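Local coordinates for sensor histidine kinase DcuS (Escherichia coli, PDB 3BY8), which senses C4-dicarboxylates such as fumarate and malate through its periplasmic domain and activates the response regulator DcuR by phosphorylation, at residues Ala17-Arg22 and Arg108-Pro112; Ile43-Glu48 and Tyr69-Ala74; Phe81-Asp85 and Ala97-Phe102; Ile86-Gly92 and Gln120-Val124. All blocks are in the same frame, centred on the assembly; numbering follows the deposited sequence. Where two conformers were deposited one is given.

Contact 1: residues Ala17-Arg22 and Arg108-Pro112; sequences ALAVAR and RVFTP. With LMR ((2S)-2-hydroxybutanedioic acid), chain B.
Hydroxyl oxygen O2 of the bound malate is gripped by both terminal nitrogens of Arg108, on the face of strand 108-112 turned from helix 17-22. The bond from Arg108 NH1 to malate O2 is the shorter at 2.9 Å and fairly straight (158°); that from Arg108 NH2 to O2 is 3.3 Å and more bent. O2 lies at the guanidinium edge, in its plane. Bends at chi2 and chi3 (57°) turn the arginine tip to the ligand, and a salt bridge from NE to Asp85 and a bond from NH2 to Lys82 O help fix its rotation.

The strand's other face meets the long N-terminal helix of this single Cache domain, the two axes 8.0 Å apart and crossing at -31°. Val109 CG2 sits 3.7 Å from Ala17 CB, while Leu18 CG reaches Val109 CB at 3.8 Å. One turn on, Thr111 CG2 packs 3.8 Å from Ala21 CB. With OG1 anti to the backbone N, Thr111 presents its methyl to the alanine and its hydroxyl to Glu94, which also pairs with Arg22. The alanines suit their places because small side chains let the helix come close to the beta-branched residues of the strand.

No hydrogen bond joins helix and strand directly; they meet by apolar packing, and Glu94, holding both Arg22 and Thr111, adds a polar link, while on the opposite face Arg108 meets the malate hydroxyl.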
loop_
_atom_site.group_PDB
_atom_site.type_symbol
_atom_site.label_atom_id
_atom_site.label_comp_id
_atom_site.label_asym_id
_atom_site.label_seq_id
_atom_site.Cartn_x
_atom_site.Cartn_y
_atom_site.Cartn_z
ATOM N N ALA A 17 1.842 10.042 -0.282
ATOM C CA ALA A 17 1.420 8.640 -0.293
ATOM C C ALA A 17 2.268 7.854 0.724
ATOM O O ALA A 17 1.719 7.007 1.442
ATOM C CB ALA A 17 1.596 8.075 -1.684
ATOM N N LEU A 18 3.575 8.119 0.794
ATOM C CA LEU A 18 4.413 7.438 1.769
ATOM C C LEU A 18 4.006 7.775 3.212
ATOM O O LEU A 18 4.058 6.916 4.089
ATOM C CB LEU A 18 5.896 7.755 1.543
ATOM C CG LEU A 18 6.704 6.698 0.781
ATOM C CD1 LEU A 18 8.111 7.246 0.591
ATOM C CD2 LEU A 18 6.718 5.349 1.557
ATOM N N ALA A 19 3.584 9.020 3.454
ATOM C CA ALA A 19 3.170 9.412 4.799
ATOM C C ALA A 19 1.928 8.606 5.186
ATOM O O ALA A 19 1.809 8.128 6.319
ATOM C CB ALA A 19 2.871 10.904 4.829
ATOM N N VAL A 20 0.998 8.428 4.258
ATOM C CA VAL A 20 -0.170 7.595 4.528
ATOM C C VAL A 20 0.262 6.148 4.812
ATOM O O VAL A 20 -0.192 5.543 5.781
ATOM C CB VAL A 20 -1.167 7.614 3.331
ATOM C CG1 VAL A 20 -2.345 6.675 3.558
ATOM C CG2 VAL A 20 -1.651 9.074 3.086
ATOM N N ALA A 21 1.166 5.614 3.988
ATOM C CA ALA A 21 1.595 4.229 4.157
ATOM C C ALA A 21 2.276 4.014 5.494
ATOM O O ALA A 21 1.999 3.042 6.183
ATOM C CB ALA A 21 2.525 3.882 3.026
ATOM N N ARG A 22 3.142 4.943 5.880
ATOM C CA ARG A 22 3.869 4.853 7.141
ATOM C C ARG A 22 2.899 4.922 8.312
ATOM O O ARG A 22 3.032 4.202 9.294
ATOM C CB ARG A 22 4.884 5.994 7.251
ATOM C CG ARG A 22 6.061 5.845 6.293
ATOM C CD ARG A 22 6.851 7.154 6.293
ATOM N NE ARG A 22 8.066 7.048 5.505
ATOM C CZ ARG A 22 8.965 8.020 5.378
ATOM N NH1 ARG A 22 8.785 9.189 6.000
ATOM N NH2 ARG A 22 10.050 7.830 4.628
ATOM N N ARG A 108 3.609 4.190 -7.376
ATOM C CA ARG A 108 3.398 3.344 -6.210
ATOM C C ARG A 108 4.505 3.452 -5.194
ATOM O O ARG A 108 5.668 3.543 -5.529
ATOM C CB ARG A 108 3.297 1.901 -6.727
ATOM C CG ARG A 108 2.144 1.712 -7.707
ATOM C CD ARG A 108 2.462 0.745 -8.877
ATOM N NE ARG A 108 2.883 -0.604 -8.467
ATOM C CZ ARG A 108 2.096 -1.667 -8.438
ATOM N NH1 ARG A 108 0.809 -1.601 -8.769
ATOM N NH2 ARG A 108 2.631 -2.852 -8.147
ATOM N N VAL A 109 4.113 3.441 -3.921
ATOM C CA VAL A 109 5.056 3.512 -2.822
ATOM C C VAL A 109 4.825 2.344 -1.865
ATOM O O VAL A 109 3.709 1.785 -1.752
ATOM C CB VAL A 109 4.969 4.877 -2.046
ATOM C CG1 VAL A 109 5.122 6.029 -3.063
ATOM C CG2 VAL A 109 3.666 5.013 -1.253
ATOM N N PHE A 110 5.898 2.016 -1.149
ATOM C CA PHE A 110 5.870 0.833 -0.280
ATOM C C PHE A 110 6.657 1.092 0.974
ATOM O O PHE A 110 7.739 1.683 0.924
ATOM C CB PHE A 110 6.568 -0.371 -0.986
ATOM C CG PHE A 110 5.952 -0.757 -2.290
ATOM C CD1 PHE A 110 6.228 -0.020 -3.453
ATOM C CD2 PHE A 110 5.093 -1.855 -2.374
ATOM C CE1 PHE A 110 5.644 -0.388 -4.681
ATOM C CE2 PHE A 110 4.525 -2.216 -3.587
ATOM C CZ PHE A 110 4.800 -1.483 -4.748
ATOM N N THR A 111 6.137 0.625 2.107
ATOM C CA THR A 111 6.871 0.741 3.361
ATOM C C THR A 111 6.631 -0.526 4.206
ATOM O O THR A 111 5.556 -1.119 4.168
ATOM C CB THR A 111 6.476 2.049 4.136
ATOM O OG1 THR A 111 7.497 2.357 5.095
ATOM C CG2 THR A 111 5.129 1.885 4.873
ATOM N N PRO A 112 7.643 -0.958 4.979
ATOM C CA PRO A 112 7.463 -2.161 5.793
ATOM C C PRO A 112 6.606 -1.980 7.037
ATOM O O PRO A 112 6.526 -0.855 7.579
ATOM C CB PRO A 112 8.906 -2.595 6.127
ATOM C CG PRO A 112 9.698 -1.318 6.043
ATOM C CD PRO A 112 9.036 -0.471 4.977
HETATM C C1 LMR B . -1.656 -5.262 -6.321
HETATM O O1A LMR B . -2.500 -5.230 -5.463
HETATM O O1B LMR B . -1.392 -6.336 -6.900
HETATM C C2 LMR B . -1.238 -3.951 -6.913
HETATM O O2 LMR B . -0.378 -4.147 -8.117
HETATM C C3 LMR B . -2.410 -2.970 -7.107
HETATM C C4 LMR B . -3.133 -3.291 -8.431
HETATM O O4A LMR B . -3.828 -4.304 -8.500
HETATM O O4B LMR B . -2.949 -2.552 -9.441
#

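Contact 2: residues Ile43-Glu48 and Tyr69-Ala74; sequences IQAIAE and YSHPEA. With LMR ((2S)-2-hydroxybutanedioic acid), chain B.
The side-chain amide of Gln44 grips the backbone of His71 twice, giving one loop residue a donor and an acceptor at once. Helix 43-53 of the Cache domain thereby holds the loop that borders the malate pocket. His71 N gives its hydrogen to Gln44 OE1 at 2.9 Å, in the carbonyl plane and on a lone pair; Gln44 NE2 returns a bond of 2.8 Å to His71 O, which lies in the amide plane of the glutamine. The chain of Gln44 leaves anti to its backbone N and bends at chi2 (74°), bringing the amide alongside the loop. Glutamine suits the place because its amide carries both polarities. At its backbone N, in the first turn of the helix, a water bridges to Tyr69 O, 2.7 Å from each.

Ala47 CB lies 3.7 Å from Ser70 OG, a small methyl beside a hydroxyl that is itself bonded to Ile59 and Val61 of the neighbouring strand.

His71 carries the contact on to the ligand. Its ND1 accepts from Glu73 N, in the ring plane, which leaves NE2 to donate to malate O4A at 2.8 Å, almost straight at 169°; this pattern is consistent with a neutral ring. Pro72 CD lies over one ring face. Glu48 OE2 pairs with Arg51 in a salt bridge, and a second water joins Glu48 OE1 to Pro72 O, 3.0 Å from each.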
loop_
_atom_site.group_PDB
_atom_site.type_symbol
_atom_site.label_atom_id
_atom_site.label_comp_id
_atom_site.label_asym_id
_atom_site.label_seq_id
_atom_site.Cartn_x
_atom_site.Cartn_y
_atom_site.Cartn_z
ATOM N N ILE A 43 -8.887 -4.979 8.020
ATOM C CA ILE A 43 -7.937 -4.136 7.312
ATOM C C ILE A 43 -8.567 -3.497 6.067
ATOM O O ILE A 43 -8.383 -2.306 5.808
ATOM C CB ILE A 43 -6.690 -4.982 6.946
ATOM C CG1 ILE A 43 -6.066 -5.540 8.235
ATOM C CG2 ILE A 43 -5.687 -4.140 6.185
ATOM C CD1 ILE A 43 -4.898 -6.481 8.037
ATOM N N GLN A 44 -9.340 -4.286 5.323
ATOM C CA GLN A 44 -10.010 -3.796 4.131
ATOM C C GLN A 44 -10.794 -2.508 4.409
ATOM O O GLN A 44 -10.674 -1.527 3.678
ATOM C CB GLN A 44 -10.942 -4.873 3.582
ATOM C CG GLN A 44 -11.769 -4.428 2.383
ATOM C CD GLN A 44 -10.958 -4.322 1.094
ATOM O OE1 GLN A 44 -9.730 -4.469 1.091
ATOM N NE2 GLN A 44 -11.648 -4.062 -0.008
ATOM N N ALA A 45 -11.595 -2.516 5.486
ATOM C CA ALA A 45 -12.401 -1.354 5.867
ATOM C C ALA A 45 -11.596 -0.077 6.097
ATOM O O ALA A 45 -11.946 1.002 5.599
ATOM C CB ALA A 45 -13.211 -1.678 7.121
ATOM N N ILE A 46 -10.509 -0.204 6.844
ATOM C CA ILE A 46 -9.657 0.938 7.143
ATOM C C ILE A 46 -8.927 1.415 5.896
ATOM O O ILE A 46 -8.882 2.613 5.611
ATOM C CB ILE A 46 -8.631 0.577 8.227
ATOM C CG1 ILE A 46 -9.373 0.208 9.518
ATOM C CG2 ILE A 46 -7.663 1.740 8.443
ATOM C CD1 ILE A 46 -8.488 -0.383 10.576
ATOM N N ALA A 47 -8.373 0.466 5.144
ATOM C CA ALA A 47 -7.647 0.797 3.918
ATOM C C ALA A 47 -8.527 1.592 2.940
ATOM O O ALA A 47 -8.087 2.570 2.336
ATOM C CB ALA A 47 -7.116 -0.485 3.253
ATOM N N GLU A 48 -9.794 1.198 2.797
ATOM C CA GLU A 48 -10.700 1.909 1.890
ATOM C C GLU A 48 -11.077 3.365 2.264
ATOM O O GLU A 48 -11.104 4.254 1.385
ATOM C CB GLU A 48 -11.953 1.059 1.680
ATOM C CG GLU A 48 -11.662 -0.201 0.873
ATOM C CD GLU A 48 -11.270 0.124 -0.557
ATOM O OE1 GLU A 48 -12.115 0.722 -1.255
ATOM O OE2 GLU A 48 -10.133 -0.199 -0.977
ATOM N N TYR A 69 -4.136 -8.202 2.152
ATOM C CA TYR A 69 -5.120 -8.057 3.215
ATOM C C TYR A 69 -6.162 -6.989 2.863
ATOM O O TYR A 69 -7.139 -6.786 3.581
ATOM C CB TYR A 69 -4.426 -7.719 4.522
ATOM C CG TYR A 69 -4.014 -8.952 5.254
ATOM C CD1 TYR A 69 -3.053 -9.822 4.735
ATOM C CD2 TYR A 69 -4.633 -9.288 6.459
ATOM C CE1 TYR A 69 -2.723 -10.998 5.399
ATOM C CE2 TYR A 69 -4.313 -10.447 7.123
ATOM C CZ TYR A 69 -3.364 -11.298 6.598
ATOM O OH TYR A 69 -3.057 -12.443 7.288
ATOM N N SER A 70 -5.935 -6.288 1.755
ATOM C CA SER A 70 -6.842 -5.259 1.280
ATOM C C SER A 70 -6.558 -4.991 -0.195
ATOM O O SER A 70 -5.452 -5.281 -0.681
ATOM C CB SER A 70 -6.674 -3.958 2.065
ATOM O OG SER A 70 -5.360 -3.424 1.947
ATOM N N HIS A 71 -7.575 -4.485 -0.896
ATOM C CA HIS A 71 -7.470 -4.124 -2.314
ATOM C C HIS A 71 -8.798 -3.504 -2.712
ATOM O O HIS A 71 -9.826 -3.903 -2.183
ATOM C CB HIS A 71 -7.262 -5.358 -3.187
ATOM C CG HIS A 71 -6.827 -5.048 -4.587
ATOM N ND1 HIS A 71 -7.703 -4.697 -5.602
ATOM C CD2 HIS A 71 -5.593 -5.068 -5.145
ATOM C CE1 HIS A 71 -7.022 -4.510 -6.723
ATOM N NE2 HIS A 71 -5.739 -4.730 -6.468
ATOM N N PRO A 72 -8.799 -2.530 -3.641
ATOM C CA PRO A 72 -10.093 -1.947 -4.028
ATOM C C PRO A 72 -11.061 -3.004 -4.561
ATOM O O PRO A 72 -12.276 -2.832 -4.450
ATOM C CB PRO A 72 -9.717 -0.926 -5.091
ATOM C CG PRO A 72 -8.378 -0.451 -4.631
ATOM C CD PRO A 72 -7.687 -1.732 -4.187
ATOM N N GLU A 73 -10.519 -4.062 -5.164
ATOM C CA GLU A 73 -11.292 -5.201 -5.681
ATOM C C GLU A 73 -11.178 -6.276 -4.610
ATOM O O GLU A 73 -10.165 -6.982 -4.506
ATOM C CB GLU A 73 -10.709 -5.696 -7.007
ATOM C CG GLU A 73 -10.717 -4.623 -8.082
ATOM C CD GLU A 73 -10.105 -5.088 -9.395
ATOM O OE1 GLU A 73 -9.622 -6.245 -9.473
ATOM O OE2 GLU A 73 -10.125 -4.275 -10.339
ATOM N N ALA A 74 -12.227 -6.413 -3.810
ATOM C CA ALA A 74 -12.209 -7.368 -2.709
ATOM C C ALA A 74 -11.871 -8.795 -3.091
ATOM O O ALA A 74 -11.336 -9.542 -2.286
ATOM C CB ALA A 74 -13.530 -7.324 -1.946
HETATM C C1 LMR B . -1.656 -5.262 -6.321
HETATM O O1A LMR B . -2.500 -5.230 -5.463
HETATM O O1B LMR B . -1.392 -6.336 -6.900
HETATM C C2 LMR B . -1.238 -3.951 -6.913
HETATM O O2 LMR B . -0.378 -4.147 -8.117
HETATM C C3 LMR B . -2.410 -2.970 -7.107
HETATM C C4 LMR B . -3.133 -3.291 -8.431
HETATM O O4A LMR B . -3.828 -4.304 -8.500
HETATM O O4B LMR B . -2.949 -2.552 -9.441
HETATM O O HOH W 1 -9.140 -7.001 5.321
HETATM O O HOH W 2 -13.105 0.065 -4.046
#

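Contact 3: residues Phe81-Asp85 and Ala97-Phe102; sequences FKGDD and AINRGF. With LMR ((2S)-2-hydroxybutanedioic acid), chain B.
Lys82 and Gly101 pass close to each other beside the bound malate in the pocket of the Cache domain, and their segments bind the ligand largely through backbone atoms. Lys82 N donates to malate O1B at 2.8 Å, and the malate hydroxyl O2 gives its hydrogen to Lys82 O at 2.7 Å. The other carboxylate goes to the second segment: Phe102 N reaches O4A at 2.8 Å, while Gly101 N makes a longer, more bent bond of 3.1 Å to O4B. Phe81 covers the ligand from one side, with malate C1 3.4 Å above its ring plane, offset toward the rim. Glycine suits position 101, since O2 lies right beside its CA and a side chain would have no room there.

Around this shell, side chains tie the two segments together. The aliphatic part of Lys82 runs over one face of Phe102, CD lying 4.2 Å from the ring centroid in a CH-pi contact; its long chain suits the place because it can lie across the ring. Phe102 also makes a cation-pi contact with Arg76.

Farther out, the turn through Gly83, whose phi of 138° suits a glycine, leads to Asp85. Asn99 ND2 bonds Asp85 OD1 at 3.0 Å (164°), approaching from above the carboxylate plane, 63° out of it. The other oxygen, OD2, makes a salt bridge with ligand-binding Arg108, so Asp85 is the second-shell residue that positions Arg108, and Asn99 in turn holds Asp85. The same Asn99 ND2 also donates to a water that accepts from Asp84 N, at 2.9 Å to each nitrogen.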
loop_
_atom_site.group_PDB
_atom_site.type_symbol
_atom_site.label_atom_id
_atom_site.label_comp_id
_atom_site.label_asym_id
_atom_site.label_seq_id
_atom_site.Cartn_x
_atom_site.Cartn_y
_atom_site.Cartn_z
ATOM N N PHE A 81 0.338 -10.335 -4.192
ATOM C CA PHE A 81 0.512 -9.010 -4.776
ATOM C C PHE A 81 1.091 -9.140 -6.194
ATOM O O PHE A 81 1.909 -10.027 -6.454
ATOM C CB PHE A 81 1.488 -8.240 -3.899
ATOM C CG PHE A 81 1.641 -6.789 -4.287
ATOM C CD1 PHE A 81 2.617 -6.382 -5.188
ATOM C CD2 PHE A 81 0.768 -5.823 -3.768
ATOM C CE1 PHE A 81 2.736 -5.055 -5.571
ATOM C CE2 PHE A 81 0.876 -4.480 -4.148
ATOM C CZ PHE A 81 1.843 -4.087 -5.037
ATOM N N LYS A 82 0.667 -8.269 -7.099
ATOM C CA LYS A 82 1.199 -8.267 -8.452
ATOM C C LYS A 82 2.074 -7.033 -8.648
ATOM O O LYS A 82 1.596 -5.911 -8.547
ATOM C CB LYS A 82 0.075 -8.272 -9.499
ATOM C CG LYS A 82 0.639 -8.223 -10.916
ATOM C CD LYS A 82 -0.434 -8.093 -11.980
ATOM C CE LYS A 82 -1.055 -9.424 -12.318
ATOM N NZ LYS A 82 -1.986 -9.268 -13.480
ATOM N N GLY A 83 3.358 -7.254 -8.915
ATOM C CA GLY A 83 4.294 -6.168 -9.124
ATOM C C GLY A 83 5.606 -6.450 -8.424
ATOM O O GLY A 83 5.616 -6.693 -7.199
ATOM N N ASP A 84 6.716 -6.406 -9.166
ATOM C CA ASP A 84 8.009 -6.671 -8.549
ATOM C C ASP A 84 8.496 -5.531 -7.664
ATOM O O ASP A 84 9.484 -5.666 -6.916
ATOM C CB ASP A 84 9.053 -6.985 -9.623
ATOM C CG ASP A 84 8.827 -8.350 -10.249
ATOM O OD1 ASP A 84 8.156 -9.200 -9.610
ATOM O OD2 ASP A 84 9.334 -8.555 -11.375
ATOM N N ASP A 85 7.779 -4.407 -7.708
ATOM C CA ASP A 85 8.183 -3.284 -6.890
ATOM C C ASP A 85 7.970 -3.470 -5.396
ATOM O O ASP A 85 8.535 -2.722 -4.609
ATOM C CB ASP A 85 7.606 -1.944 -7.410
ATOM C CG ASP A 85 6.129 -2.003 -7.848
ATOM O OD1 ASP A 85 5.558 -3.064 -8.174
ATOM O OD2 ASP A 85 5.543 -0.901 -7.914
ATOM N N ALA A 97 7.944 3.317 -7.278
ATOM C CA ALA A 97 8.041 2.819 -8.656
ATOM C C ALA A 97 6.819 3.155 -9.473
ATOM O O ALA A 97 5.780 3.545 -8.939
ATOM C CB ALA A 97 8.209 1.279 -8.627
ATOM N N ILE A 98 6.918 2.993 -10.790
ATOM C CA ILE A 98 5.770 3.179 -11.669
ATOM C C ILE A 98 5.468 1.761 -12.192
ATOM O O ILE A 98 6.335 1.078 -12.754
ATOM C CB ILE A 98 6.095 4.140 -12.831
ATOM C CG1 ILE A 98 6.336 5.534 -12.248
ATOM C CG2 ILE A 98 4.970 4.133 -13.840
ATOM C CD1 ILE A 98 6.803 6.570 -13.245
ATOM N N ASN A 99 4.254 1.279 -11.980
ATOM C CA ASN A 99 3.924 -0.083 -12.392
ATOM C C ASN A 99 2.413 -0.279 -12.341
ATOM O O ASN A 99 1.650 0.684 -12.170
ATOM C CB ASN A 99 4.603 -1.076 -11.413
ATOM C CG ASN A 99 4.814 -2.475 -11.997
ATOM O OD1 ASN A 99 4.548 -2.723 -13.169
ATOM N ND2 ASN A 99 5.289 -3.381 -11.168
ATOM N N ARG A 100 1.980 -1.518 -12.520
ATOM C CA ARG A 100 0.559 -1.812 -12.391
ATOM C C ARG A 100 0.375 -3.271 -12.083
ATOM O O ARG A 100 1.218 -4.106 -12.432
ATOM C CB ARG A 100 -0.211 -1.442 -13.653
ATOM C CG ARG A 100 0.111 -2.247 -14.862
ATOM C CD ARG A 100 -0.985 -2.036 -15.904
ATOM N NE ARG A 100 -2.135 -2.842 -15.540
ATOM C CZ ARG A 100 -3.378 -2.631 -15.941
ATOM N NH1 ARG A 100 -3.665 -1.611 -16.745
ATOM N NH2 ARG A 100 -4.338 -3.443 -15.515
ATOM N N GLY A 101 -0.693 -3.548 -11.345
ATOM C CA GLY A 101 -1.088 -4.897 -11.007
ATOM C C GLY A 101 -2.345 -5.130 -11.833
ATOM O O GLY A 101 -2.253 -5.319 -13.051
ATOM N N PHE A 102 -3.514 -5.071 -11.199
ATOM C CA PHE A 102 -4.789 -5.216 -11.904
ATOM C C PHE A 102 -5.515 -3.889 -12.112
ATOM O O PHE A 102 -6.465 -3.810 -12.907
ATOM C CB PHE A 102 -5.682 -6.200 -11.154
ATOM C CG PHE A 102 -5.143 -7.574 -11.171
ATOM C CD1 PHE A 102 -5.273 -8.358 -12.317
ATOM C CD2 PHE A 102 -4.400 -8.066 -10.105
ATOM C CE1 PHE A 102 -4.666 -9.605 -12.404
ATOM C CE2 PHE A 102 -3.785 -9.318 -10.180
ATOM C CZ PHE A 102 -3.919 -10.089 -11.336
HETATM C C1 LMR B . -1.656 -5.262 -6.321
HETATM O O1A LMR B . -2.500 -5.230 -5.463
HETATM O O1B LMR B . -1.392 -6.336 -6.900
HETATM C C2 LMR B . -1.238 -3.951 -6.913
HETATM O O2 LMR B . -0.378 -4.147 -8.117
HETATM C C3 LMR B . -2.410 -2.970 -7.107
HETATM C C4 LMR B . -3.133 -3.291 -8.431
HETATM O O4A LMR B . -3.828 -4.304 -8.500
HETATM O O4B LMR B . -2.949 -2.552 -9.441
HETATM O O HOH W 3 6.468 -5.938 -11.969
#

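Contact 4: residues Ile86-Gly92 and Gln120-Val124; sequences ILKALNG and QIGVV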
loop_
_atom_site.group_PDB
_atom_site.type_symbol
_atom_site.label_atom_id
_atom_site.label_comp_id
_atom_site.label_asym_id
_atom_site.label_seq_id
_atom_site.Cartn_x
_atom_site.Cartn_y
_atom_site.Cartn_z
ATOM N N ILE A 86 7.228 -4.505 -5.011
ATOM C CA ILE A 86 7.065 -4.798 -3.592
ATOM C C ILE A 86 8.295 -5.526 -3.024
ATOM O O ILE A 86 8.519 -5.541 -1.812
ATOM C CB ILE A 86 5.820 -5.690 -3.340
ATOM C CG1 ILE A 86 5.500 -5.729 -1.840
ATOM C CG2 ILE A 86 6.055 -7.122 -3.884
ATOM C CD1 ILE A 86 4.113 -6.270 -1.518
ATOM N N LEU A 87 9.107 -6.122 -3.900
ATOM C CA LEU A 87 10.217 -6.924 -3.392
ATOM C C LEU A 87 11.194 -6.199 -2.472
ATOM O O LEU A 87 11.566 -6.747 -1.431
ATOM C CB LEU A 87 10.945 -7.617 -4.555
ATOM C CG LEU A 87 10.049 -8.583 -5.323
ATOM C CD1 LEU A 87 10.734 -8.965 -6.645
ATOM C CD2 LEU A 87 9.734 -9.802 -4.474
ATOM N N LYS A 88 11.607 -4.979 -2.814
ATOM C CA LYS A 88 12.511 -4.264 -1.916
ATOM C C LYS A 88 11.874 -4.099 -0.520
ATOM O O LYS A 88 12.545 -4.216 0.503
ATOM C CB LYS A 88 12.849 -2.880 -2.490
ATOM C CG LYS A 88 13.935 -2.885 -3.556
ATOM C CD LYS A 88 14.253 -1.469 -4.050
ATOM C CE LYS A 88 14.740 -0.576 -2.923
ATOM N NZ LYS A 88 15.133 0.796 -3.394
ATOM N N ALA A 89 10.569 -3.827 -0.490
ATOM C CA ALA A 89 9.874 -3.616 0.764
ATOM C C ALA A 89 9.775 -4.869 1.608
ATOM O O ALA A 89 9.700 -4.760 2.843
ATOM C CB ALA A 89 8.490 -3.010 0.500
ATOM N N LEU A 90 9.812 -6.056 0.981
ATOM C CA LEU A 90 9.768 -7.312 1.721
ATOM C C LEU A 90 11.138 -7.588 2.362
ATOM O O LEU A 90 11.279 -8.570 3.075
ATOM C CB LEU A 90 9.364 -8.451 0.788
ATOM C CG LEU A 90 7.872 -8.382 0.444
ATOM C CD1 LEU A 90 7.615 -9.313 -0.737
ATOM C CD2 LEU A 90 7.019 -8.757 1.655
ATOM N N ASN A 91 12.099 -6.696 2.117
ATOM C CA ASN A 91 13.439 -6.791 2.711
ATOM C C ASN A 91 13.730 -5.580 3.577
ATOM O O ASN A 91 14.879 -5.184 3.757
ATOM C CB ASN A 91 14.501 -6.916 1.628
ATOM C CG ASN A 91 14.380 -8.209 0.858
ATOM O OD1 ASN A 91 14.881 -9.254 1.293
ATOM N ND2 ASN A 91 13.696 -8.171 -0.269
ATOM N N GLY A 92 12.654 -4.970 4.087
ATOM C CA GLY A 92 12.787 -3.851 4.999
ATOM C C GLY A 92 13.118 -2.484 4.454
ATOM O O GLY A 92 13.452 -1.574 5.229
ATOM N N GLN A 120 9.878 -7.617 10.881
ATOM C CA GLN A 120 8.950 -7.273 9.815
ATOM C C GLN A 120 7.839 -8.296 9.705
ATOM O O GLN A 120 8.108 -9.520 9.668
ATOM C CB GLN A 120 9.676 -7.157 8.480
ATOM C CG GLN A 120 8.834 -6.315 7.513
ATOM C CD GLN A 120 9.452 -6.086 6.161
ATOM O OE1 GLN A 120 10.685 -6.043 6.012
ATOM N NE2 GLN A 120 8.597 -5.883 5.157
ATOM N N ILE A 121 6.599 -7.801 9.617
ATOM C CA ILE A 121 5.426 -8.657 9.491
ATOM C C ILE A 121 4.595 -8.407 8.229
ATOM O O ILE A 121 3.676 -9.179 7.920
ATOM C CB ILE A 121 4.498 -8.562 10.736
ATOM C CG1 ILE A 121 4.067 -7.120 10.987
ATOM C CG2 ILE A 121 5.241 -9.136 11.962
ATOM C CD1 ILE A 121 3.006 -6.969 12.084
ATOM N N GLY A 122 4.906 -7.346 7.493
ATOM C CA GLY A 122 4.159 -7.085 6.281
ATOM C C GLY A 122 4.648 -5.858 5.556
ATOM O O GLY A 122 5.742 -5.368 5.812
ATOM N N VAL A 123 3.816 -5.402 4.626
ATOM C CA VAL A 123 4.093 -4.241 3.804
ATOM C C VAL A 123 2.806 -3.459 3.560
ATOM O O VAL A 123 1.733 -4.041 3.477
ATOM C CB VAL A 123 4.629 -4.706 2.414
ATOM C CG1 VAL A 123 4.797 -3.510 1.469
ATOM C CG2 VAL A 123 5.968 -5.425 2.589
ATOM N N VAL A 124 2.924 -2.138 3.515
ATOM C CA VAL A 124 1.791 -1.307 3.082
ATOM C C VAL A 124 2.237 -0.748 1.719
ATOM O O VAL A 124 3.284 -0.093 1.600
ATOM C CB VAL A 124 1.473 -0.109 3.994
ATOM C CG1 VAL A 124 0.275 0.631 3.419
ATOM C CG2 VAL A 124 1.163 -0.568 5.415
#
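Ala89 faces Val123 with their CA atoms 6.6 Å apart, on a stretch that has helical backbone angles from Ile86 to Ala89 and closes at Gly92, whose positive phi (78°) suits a glycine. Gln120 makes the polar link. Its CG is anti to the backbone N and the chain runs extended, carrying the amide across to residues 86-92, where NE2 donates to Ala89 O at 2.8 Å (160°), slightly tilted from the carbonyl plane. The second hydrogen of NE2 goes back to Gly122 O at 3.0 Å, so the amide nitrogen is held by two carbonyls and cannot readily turn. Ala89 O accepts from Gly92 N as well.

Val123 supplies the apolar part with its two branches. CG1 lies 3.9 Å from Ala89 CB and 4.0 Å from Ile86 CG1, while CG2 meets Leu90 CD2 at 3.6 Å. A compact branched residue fits here, its two methyls spread over Ile86, Ala89 and Leu90.

Ile121 and Gly122 together face Ile113 in a classic beta bulge just before Val123. Strand 120-129 lies between strands 58-63 and 106-114; Phe110 of the latter packs against Ile86 and Ala89, and Thr62 of the former touches Ile86 and Val123.

Overall arrangement
From the N terminus, helix 8-25 opens contact 1, whose loop closes 86 residues later on strand 106-114. Contacts 2 and 3 both lie within that loop. Contact 2 closes first, joining helix 43-53 to the loop after strand 58-63; contact 3 then brings residues 81-85 to edge strand 95-99 and the turn beyond it. Contact 4 opens at residues 86-92, before contact 3 has closed, and ends on strand 120-129, so it crosses both contacts 1 and 3. Contacts 1, 3 and 4 meet on the four-stranded antiparallel sheet, whereas contact 2 touches neither contact 1 nor contact 4, its nearest atoms about 7 Å from each. Contacts 1, 2 and 3 converge on malate; contact 4 does not touch it.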